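Local coordinates for protein prolyl oligopeptidase (Novosphingobium capsulatum, PDB 1YR2) that probably hydrolyses oligopeptides on the carboxyl side of proline, and less favourably alanine, as a serine endopeptidase of the S9A family, at residues L206-F211 and Y224-E229; L239-T244 and L266-H271; V293-V298 and P314-Q319. One frame throughout, in Å; residues are numbered along the deposited sequence.

Contact 1: L206-F211 and Y224-E229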
# COMPACT_ATOMS: atom_id res chain seq x y z
N LEU A 206 17.02 -27.35 -8.97
CA LEU A 206 16.04 -27.41 -10.03
C LEU A 206 16.26 -26.16 -10.88
O LEU A 206 16.27 -25.03 -10.35
CB LEU A 206 14.60 -27.44 -9.49
CG LEU A 206 14.26 -28.60 -8.53
CD1 LEU A 206 12.88 -28.43 -8.03
CD2 LEU A 206 14.37 -29.96 -9.16
N LYS A 207 16.44 -26.39 -12.19
CA LYS A 207 16.65 -25.32 -13.15
C LYS A 207 15.39 -25.14 -14.01
O LYS A 207 14.50 -26.00 -14.04
CB LYS A 207 17.89 -25.60 -14.04
CG LYS A 207 19.23 -25.63 -13.29
CD LYS A 207 19.49 -24.30 -12.62
CE LYS A 207 20.94 -24.11 -12.13
NZ LYS A 207 21.14 -22.67 -11.77
N TRP A 208 15.31 -23.97 -14.63
CA TRP A 208 14.24 -23.54 -15.55
C TRP A 208 12.91 -23.35 -14.87
O TRP A 208 11.85 -23.45 -15.49
CB TRP A 208 14.14 -24.45 -16.76
CG TRP A 208 15.48 -24.72 -17.32
CD1 TRP A 208 16.15 -25.91 -17.28
CD2 TRP A 208 16.36 -23.77 -17.91
NE1 TRP A 208 17.39 -25.77 -17.86
CE2 TRP A 208 17.55 -24.46 -18.26
CE3 TRP A 208 16.27 -22.40 -18.21
CZ2 TRP A 208 18.64 -23.83 -18.87
CZ3 TRP A 208 17.35 -21.76 -18.82
CH2 TRP A 208 18.53 -22.48 -19.15
N VAL A 209 12.98 -23.03 -13.59
CA VAL A 209 11.79 -22.76 -12.81
C VAL A 209 11.47 -21.29 -13.09
O VAL A 209 12.38 -20.46 -13.18
CB VAL A 209 12.11 -22.95 -11.35
CG1 VAL A 209 10.97 -22.51 -10.47
CG2 VAL A 209 12.48 -24.41 -11.08
N LYS A 210 10.21 -20.99 -13.28
CA LYS A 210 9.82 -19.63 -13.53
C LYS A 210 8.37 -19.43 -13.24
O LYS A 210 7.54 -20.28 -13.57
CB LYS A 210 10.15 -19.22 -14.98
CG LYS A 210 9.65 -17.80 -15.35
CD LYS A 210 10.15 -17.25 -16.69
CE LYS A 210 9.97 -18.14 -17.86
NZ LYS A 210 10.52 -17.45 -19.10
N PHE A 211 8.04 -18.30 -12.61
CA PHE A 211 6.64 -18.03 -12.26
C PHE A 211 5.98 -19.21 -11.54
O PHE A 211 4.87 -19.63 -11.91
CB PHE A 211 5.81 -17.63 -13.51
CG PHE A 211 6.36 -16.44 -14.23
CD1 PHE A 211 6.86 -15.36 -13.53
CD2 PHE A 211 6.31 -16.39 -15.63
CE1 PHE A 211 7.41 -14.27 -14.23
CE2 PHE A 211 6.83 -15.32 -16.32
CZ PHE A 211 7.39 -14.25 -15.60
N TYR A 224 6.49 -27.97 -8.47
CA TYR A 224 6.96 -26.70 -8.97
C TYR A 224 6.54 -26.56 -10.44
O TYR A 224 6.11 -27.51 -11.08
CB TYR A 224 8.49 -26.61 -8.83
CG TYR A 224 9.28 -27.55 -9.74
CD1 TYR A 224 9.48 -28.90 -9.39
CD2 TYR A 224 9.83 -27.11 -10.93
CE1 TYR A 224 10.18 -29.74 -10.22
CE2 TYR A 224 10.50 -27.97 -11.78
CZ TYR A 224 10.72 -29.28 -11.39
OH TYR A 224 11.45 -30.10 -12.22
N SER A 225 6.63 -25.34 -10.94
CA SER A 225 6.34 -25.08 -12.34
C SER A 225 7.59 -24.62 -13.06
O SER A 225 8.45 -23.96 -12.48
CB SER A 225 5.25 -24.01 -12.45
OG SER A 225 4.08 -24.43 -11.75
N ARG A 226 7.71 -25.04 -14.32
CA ARG A 226 8.86 -24.77 -15.14
C ARG A 226 8.47 -24.64 -16.62
O ARG A 226 7.34 -24.94 -17.00
CB ARG A 226 9.91 -25.85 -15.00
CG ARG A 226 9.47 -27.25 -15.45
CD ARG A 226 10.67 -28.22 -15.65
NE ARG A 226 11.38 -27.80 -16.84
CZ ARG A 226 12.56 -28.29 -17.25
NH1 ARG A 226 13.14 -29.28 -16.58
NH2 ARG A 226 13.13 -27.78 -18.36
N PHE A 227 9.44 -24.21 -17.42
CA PHE A 227 9.32 -24.09 -18.86
C PHE A 227 10.42 -24.90 -19.53
O PHE A 227 11.36 -25.31 -18.88
CB PHE A 227 9.47 -22.64 -19.31
CG PHE A 227 8.36 -21.75 -18.85
CD1 PHE A 227 8.33 -21.25 -17.54
CD2 PHE A 227 7.35 -21.39 -19.72
CE1 PHE A 227 7.28 -20.41 -17.09
CE2 PHE A 227 6.32 -20.58 -19.29
CZ PHE A 227 6.29 -20.09 -17.94
N ALA A 228 10.28 -25.14 -20.82
CA ALA A 228 11.30 -25.88 -21.58
C ALA A 228 12.64 -25.17 -21.49
O ALA A 228 12.70 -23.95 -21.46
CB ALA A 228 10.91 -26.03 -23.04
N GLU A 229 13.72 -25.95 -21.44
CA GLU A 229 15.05 -25.39 -21.51
C GLU A 229 15.15 -24.84 -22.97
O GLU A 229 15.04 -25.63 -23.94
CB GLU A 229 16.12 -26.44 -21.10
CG GLU A 229 17.12 -26.88 -22.16
CD GLU A 229 18.58 -26.75 -21.72
OE1 GLU A 229 19.18 -25.65 -21.86
OE2 GLU A 229 19.14 -27.75 -21.25

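Contact 2: L239-T244 and L266-H271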
# COMPACT_ATOMS: atom_id res chain seq x y z
N LEU A 239 10.14 -17.33 -24.27
CA LEU A 239 8.73 -17.07 -24.51
C LEU A 239 8.01 -17.82 -23.38
O LEU A 239 8.31 -19.00 -23.10
CB LEU A 239 8.32 -17.53 -25.94
CG LEU A 239 8.44 -16.62 -27.21
CD1 LEU A 239 7.87 -15.18 -27.02
CD2 LEU A 239 9.88 -16.53 -27.78
N ASN A 240 7.13 -17.14 -22.67
CA ASN A 240 6.43 -17.79 -21.55
C ASN A 240 5.30 -18.68 -22.02
O ASN A 240 4.18 -18.52 -21.54
CB ASN A 240 5.95 -16.78 -20.48
CG ASN A 240 7.05 -15.81 -20.05
OD1 ASN A 240 8.22 -16.19 -19.92
ND2 ASN A 240 6.68 -14.55 -19.86
N TYR A 241 5.60 -19.61 -22.93
CA TYR A 241 4.61 -20.64 -23.31
C TYR A 241 4.83 -22.03 -22.72
O TYR A 241 5.95 -22.46 -22.46
CB TYR A 241 4.50 -20.79 -24.86
CG TYR A 241 4.22 -19.48 -25.58
CD1 TYR A 241 3.37 -18.53 -25.02
CD2 TYR A 241 4.82 -19.18 -26.80
CE1 TYR A 241 3.11 -17.30 -25.67
CE2 TYR A 241 4.58 -17.96 -27.44
CZ TYR A 241 3.72 -17.02 -26.85
OH TYR A 241 3.47 -15.83 -27.47
N ASN A 242 3.72 -22.74 -22.56
CA ASN A 242 3.74 -24.15 -22.18
C ASN A 242 4.34 -24.42 -20.80
O ASN A 242 5.01 -25.43 -20.58
CB ASN A 242 4.42 -24.97 -23.27
CG ASN A 242 3.56 -25.06 -24.52
OD1 ASN A 242 2.42 -25.51 -24.45
ND2 ASN A 242 4.10 -24.64 -25.63
N GLN A 243 4.04 -23.55 -19.86
CA GLN A 243 4.42 -23.80 -18.50
C GLN A 243 3.83 -25.16 -18.02
O GLN A 243 2.68 -25.52 -18.32
CB GLN A 243 3.94 -22.68 -17.59
CG GLN A 243 4.43 -22.84 -16.15
CD GLN A 243 4.05 -21.67 -15.23
OE1 GLN A 243 2.90 -21.21 -15.24
NE2 GLN A 243 5.05 -21.17 -14.45
N THR A 244 4.63 -25.93 -17.32
CA THR A 244 4.20 -27.27 -16.85
C THR A 244 4.53 -27.50 -15.37
O THR A 244 5.50 -26.97 -14.88
CB THR A 244 4.77 -28.40 -17.73
OG1 THR A 244 6.19 -28.30 -17.79
CG2 THR A 244 4.35 -28.22 -19.15
N LEU A 266 -3.34 -24.99 -24.92
CA LEU A 266 -3.43 -23.64 -24.34
C LEU A 266 -2.04 -23.15 -23.93
O LEU A 266 -1.69 -23.14 -22.74
CB LEU A 266 -4.34 -23.67 -23.13
CG LEU A 266 -5.79 -24.05 -23.42
CD1 LEU A 266 -6.56 -24.27 -22.11
CD2 LEU A 266 -6.48 -22.94 -24.27
N PRO A 267 -1.25 -22.71 -24.91
CA PRO A 267 0.15 -22.39 -24.64
C PRO A 267 0.40 -21.19 -23.75
O PRO A 267 1.48 -21.15 -23.16
CB PRO A 267 0.72 -22.12 -26.03
CG PRO A 267 -0.46 -21.67 -26.86
CD PRO A 267 -1.63 -22.47 -26.31
N LYS A 268 -0.51 -20.23 -23.70
CA LYS A 268 -0.34 -19.02 -22.89
C LYS A 268 -0.82 -19.19 -21.44
O LYS A 268 -0.63 -18.33 -20.60
CB LYS A 268 -1.05 -17.84 -23.53
CG LYS A 268 -0.64 -17.58 -24.94
CD LYS A 268 -1.19 -16.28 -25.48
CE LYS A 268 -0.62 -16.02 -26.85
NZ LYS A 268 -0.12 -14.61 -26.98
N ARG A 269 -1.44 -20.33 -21.16
CA ARG A 269 -1.93 -20.63 -19.80
C ARG A 269 -0.77 -20.93 -18.85
O ARG A 269 0.11 -21.73 -19.17
CB ARG A 269 -2.85 -21.85 -19.90
CG ARG A 269 -3.84 -22.05 -18.84
CD ARG A 269 -4.86 -20.91 -18.69
NE ARG A 269 -5.65 -20.66 -19.87
CZ ARG A 269 -6.84 -21.17 -20.11
NH1 ARG A 269 -7.40 -22.02 -19.28
NH2 ARG A 269 -7.49 -20.81 -21.19
N GLY A 270 -0.75 -20.23 -17.71
CA GLY A 270 0.18 -20.47 -16.62
C GLY A 270 -0.45 -21.35 -15.55
O GLY A 270 -1.68 -21.36 -15.39
N HIS A 271 0.36 -22.07 -14.78
CA HIS A 271 -0.16 -23.06 -13.84
C HIS A 271 0.72 -23.03 -12.61
O HIS A 271 1.98 -23.09 -12.71
CB HIS A 271 -0.06 -24.47 -14.40
CG HIS A 271 -0.75 -24.65 -15.72
ND1 HIS A 271 -2.11 -24.60 -15.84
CD2 HIS A 271 -0.27 -24.88 -16.96
CE1 HIS A 271 -2.44 -24.78 -17.10
NE2 HIS A 271 -1.34 -24.98 -17.79
O HOH W 1 2.51 -20.89 -20.09

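Contact 3: V293-V298 and P314-Q319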
# COMPACT_ATOMS: atom_id res chain seq x y z
N VAL A 293 -8.97 -13.84 -13.16
CA VAL A 293 -9.83 -15.00 -13.21
C VAL A 293 -8.96 -16.25 -13.43
O VAL A 293 -7.85 -16.16 -13.95
CB VAL A 293 -10.98 -14.92 -14.28
CG1 VAL A 293 -11.87 -13.67 -14.04
CG2 VAL A 293 -10.51 -14.96 -15.73
N ASN A 294 -9.46 -17.41 -13.03
CA ASN A 294 -8.66 -18.62 -13.08
C ASN A 294 -9.46 -19.89 -13.11
O ASN A 294 -10.61 -19.91 -12.66
CB ASN A 294 -7.59 -18.66 -11.96
CG ASN A 294 -8.20 -18.81 -10.59
OD1 ASN A 294 -8.62 -17.81 -9.98
ND2 ASN A 294 -8.29 -20.08 -10.08
N THR A 295 -8.84 -20.95 -13.63
CA THR A 295 -9.36 -22.28 -13.56
C THR A 295 -8.77 -22.98 -12.37
O THR A 295 -7.82 -22.50 -11.76
CB THR A 295 -9.03 -23.10 -14.83
OG1 THR A 295 -7.62 -23.31 -14.93
CG2 THR A 295 -9.50 -22.39 -16.13
N VAL A 296 -9.35 -24.13 -12.05
CA VAL A 296 -8.89 -24.94 -10.93
C VAL A 296 -8.95 -26.38 -11.33
O VAL A 296 -10.03 -26.84 -11.80
CB VAL A 296 -9.77 -24.71 -9.63
CG1 VAL A 296 -9.23 -25.57 -8.45
CG2 VAL A 296 -9.78 -23.24 -9.22
N HIS A 297 -7.82 -27.09 -11.21
CA HIS A 297 -7.77 -28.53 -11.32
C HIS A 297 -7.31 -29.14 -9.98
O HIS A 297 -6.57 -28.49 -9.22
CB HIS A 297 -6.80 -28.96 -12.42
CG HIS A 297 -7.27 -28.63 -13.80
ND1 HIS A 297 -7.30 -27.35 -14.29
CD2 HIS A 297 -7.76 -29.43 -14.78
CE1 HIS A 297 -7.77 -27.37 -15.53
NE2 HIS A 297 -8.07 -28.62 -15.85
N VAL A 298 -7.78 -30.35 -9.68
CA VAL A 298 -7.42 -31.00 -8.41
C VAL A 298 -6.97 -32.44 -8.65
O VAL A 298 -7.33 -33.05 -9.65
CB VAL A 298 -8.57 -30.99 -7.38
CG1 VAL A 298 -8.93 -29.56 -7.04
CG2 VAL A 298 -9.78 -31.78 -7.86
N PRO A 314 -13.48 -25.55 -14.82
CA PRO A 314 -12.79 -25.72 -16.11
C PRO A 314 -12.63 -24.47 -16.98
O PRO A 314 -11.80 -24.49 -17.91
CB PRO A 314 -13.64 -26.78 -16.84
CG PRO A 314 -14.98 -26.74 -16.18
CD PRO A 314 -14.80 -26.17 -14.82
N ASP A 315 -13.43 -23.45 -16.77
CA ASP A 315 -13.42 -22.28 -17.65
C ASP A 315 -12.88 -21.05 -16.92
O ASP A 315 -12.92 -20.96 -15.69
CB ASP A 315 -14.81 -21.98 -18.22
CG ASP A 315 -15.42 -23.17 -18.93
OD1 ASP A 315 -14.74 -23.75 -19.82
OD2 ASP A 315 -16.57 -23.60 -18.65
N LEU A 316 -12.38 -20.10 -17.70
CA LEU A 316 -11.88 -18.85 -17.16
C LEU A 316 -13.00 -17.85 -17.13
O LEU A 316 -13.26 -17.20 -18.15
CB LEU A 316 -10.80 -18.29 -18.07
CG LEU A 316 -9.43 -18.93 -18.03
CD1 LEU A 316 -8.61 -18.33 -19.13
CD2 LEU A 316 -8.79 -18.67 -16.68
N LYS A 317 -13.66 -17.73 -15.98
CA LYS A 317 -14.86 -16.91 -15.80
C LYS A 317 -14.78 -16.05 -14.53
O LYS A 317 -15.27 -14.93 -14.51
CB LYS A 317 -16.10 -17.81 -15.65
CG LYS A 317 -16.63 -18.43 -16.92
CD LYS A 317 -17.87 -19.31 -16.62
CE LYS A 317 -18.45 -19.97 -17.88
NZ LYS A 317 -18.85 -21.42 -17.65
N ALA A 318 -14.16 -16.58 -13.49
CA ALA A 318 -14.10 -15.92 -12.19
C ALA A 318 -12.81 -16.23 -11.41
O ALA A 318 -12.12 -17.19 -11.73
CB ALA A 318 -15.35 -16.34 -11.36
N GLN A 319 -12.51 -15.39 -10.42
CA GLN A 319 -11.51 -15.65 -9.39
C GLN A 319 -11.93 -16.82 -8.48
O GLN A 319 -13.00 -16.85 -7.96
CB GLN A 319 -11.25 -14.36 -8.56
CG GLN A 319 -10.23 -14.51 -7.40
CD GLN A 319 -10.42 -13.50 -6.27
OE1 GLN A 319 -10.44 -12.32 -6.51
NE2 GLN A 319 -10.63 -13.99 -5.04
O HOH W 2 -13.10 -19.29 -13.59

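Contact 1: L206-F211 and Y224-E229
E229 lays its CB over one face of the W208 indole, 3.7 Å from the centroid of the five-membered ring, a CH-pi contact. The ring gets there because the chain turns a corner at W208, with CG anti to the carbonyl carbon (chi1 -46°). R226 NH2 comes up obliquely, 3.7 Å from W208 CD1, while NE and NH2 of R226 both grip F227 O from the same face of its carbonyl plane. One backbone bond, F227 N to W208 O at 3.2 Å, ties the two segments at the corner. F227 in turn carries K210 over a face of its ring: CE makes a CH-pi contact, 3.9 Å from the F227 centroid, and NZ, 4.8 Å from it, a cation-pi one; NZ also bonds to N240 OD1. Further in, L206 CD1 rests over the Y224 ring, whose OH goes to D257. Replacing W208 with alanine would probably strip E229 CB of its aromatic seat and open a gap beside the R226 guanidinium. With just one backbone bridge across this seam between neighbouring propeller blades, most of what the two segments share is side-chain contact, with aliphatic groups, and in one case an ammonium, over aromatic faces.

Contact 2: L239-T244 and L266-H271
Q243 reaches H271 because its CG stands anti to the backbone N (chi1 -174°) and the chain stays extended beyond it, carrying the amide across the seam between two adjacent blades of the beta-propeller. Residues 239-244 lead into the third strand of one blade, and 266-271 open the first strand of the next. OE1 of Q243 accepts H271 N at 2.7 Å in a fairly straight bond (161°), the donor tilted out of the amide's carbonyl plane. G270 has no side chain to interfere, and OE1 lies 3.1 Å from G270 CA. The other end of the amide is occupied too, since NE2 bonds to F211 O, so the buried group is held at both its polar atoms and its rotation is fixed.

The second grip is backbone to backbone. P267 sits in a type I turn from L266 to R269, and its O takes N242 N at 2.8 Å and 166°, in the carbonyl plane and on a lone pair. Y241 CA comes to 3.2 Å from P267 O, adding a CA-H...O contact to the same oxygen. Outside this, the Y241 and K268 side chains lie side by side and point the same way, K268 CG being 3.8 Å from Y241 CE1; both residues are at the surface.

A water between the two grips accepts from Q243 N at 3.1 Å and is in reach of N240 O and R269 O, adding a bridged link from loop to turn. H271 is held from two blades, ND1 by S286 OG of its own and NE2 by T263 OG1 of the connection from the one before, consistent with the ring being kept with its edge to the loop: Q243 O lies in the plane of that ring, 3.3 Å from H271 CD2.

Contact 3: V293-V298 and P314-Q319
N294 N and A318 O make the direct backbone bond between these segments, 3.0 Å long and close to straight at 167°, although the donor stands above the carbonyl plane and not on a lone pair. Residues 293-298 run into the third strand of a propeller blade; 314-319 belong to the connection that leaves the fourth strand of that blade for the first strand of the next.

Around the bond the apolar branches close in. V293 straddles the bend of the loop, with CG1 3.7 Å from K317 O and CG2 4.1 Å from L316 CB. L316 sends CD2 back over the backbone of 293-295, where it packs 3.6 Å from N294 CA. T295 has OG1 between its backbone N and carbonyl carbon (chi1 66°), and this puts the methyl, not the hydroxyl, against the loop: CG2 meets P314 O at 3.6 Å and also touches the L316 side chain. R269, from the start of the blade, packs on both L316 and T295.

A water bridges the loop and N294. It accepts from K317 N at 2.9 Å and has N294 O and D315 O within hydrogen-bonding distance, so backbone polar groups of the bend are joined to N294 without facing it directly. On the outer side, K317 and D315 form a salt bridge across the exposed bend, K317 NZ to D315 OD2 3.3 Å, whose hydrogen bond is weak.

What positions N294 lies farther out. Its amide also reaches forward to the next blade, ND2 bonding to W320 O, while Q319 beside it is held by K341. Within its own segment, N294 ND2 donates to T295 O at 3.0 Å, with that oxygen close to the plane of the side-chain amide.

All three contacts lie in the propeller, partly buried, and none is wholly core or wholly surface. Contacts 1 and 2 are successive seams that share the middle blade, contact 1 joining it to the blade before and contact 2 to the blade after; their centres are 11 Å apart, and S225 OG probably hydrogen-bonds to H271 O between them. Contact 3 ties a strand of that last blade to its outgoing connection, meets contact 2 through R269, and is about 12 Å from contact 1 at the nearest atoms. Chemistry shifts along the row: aromatic faces and cations in contact 1, a buried amide and a water in contact 2, aliphatic branches and a water in contact 3.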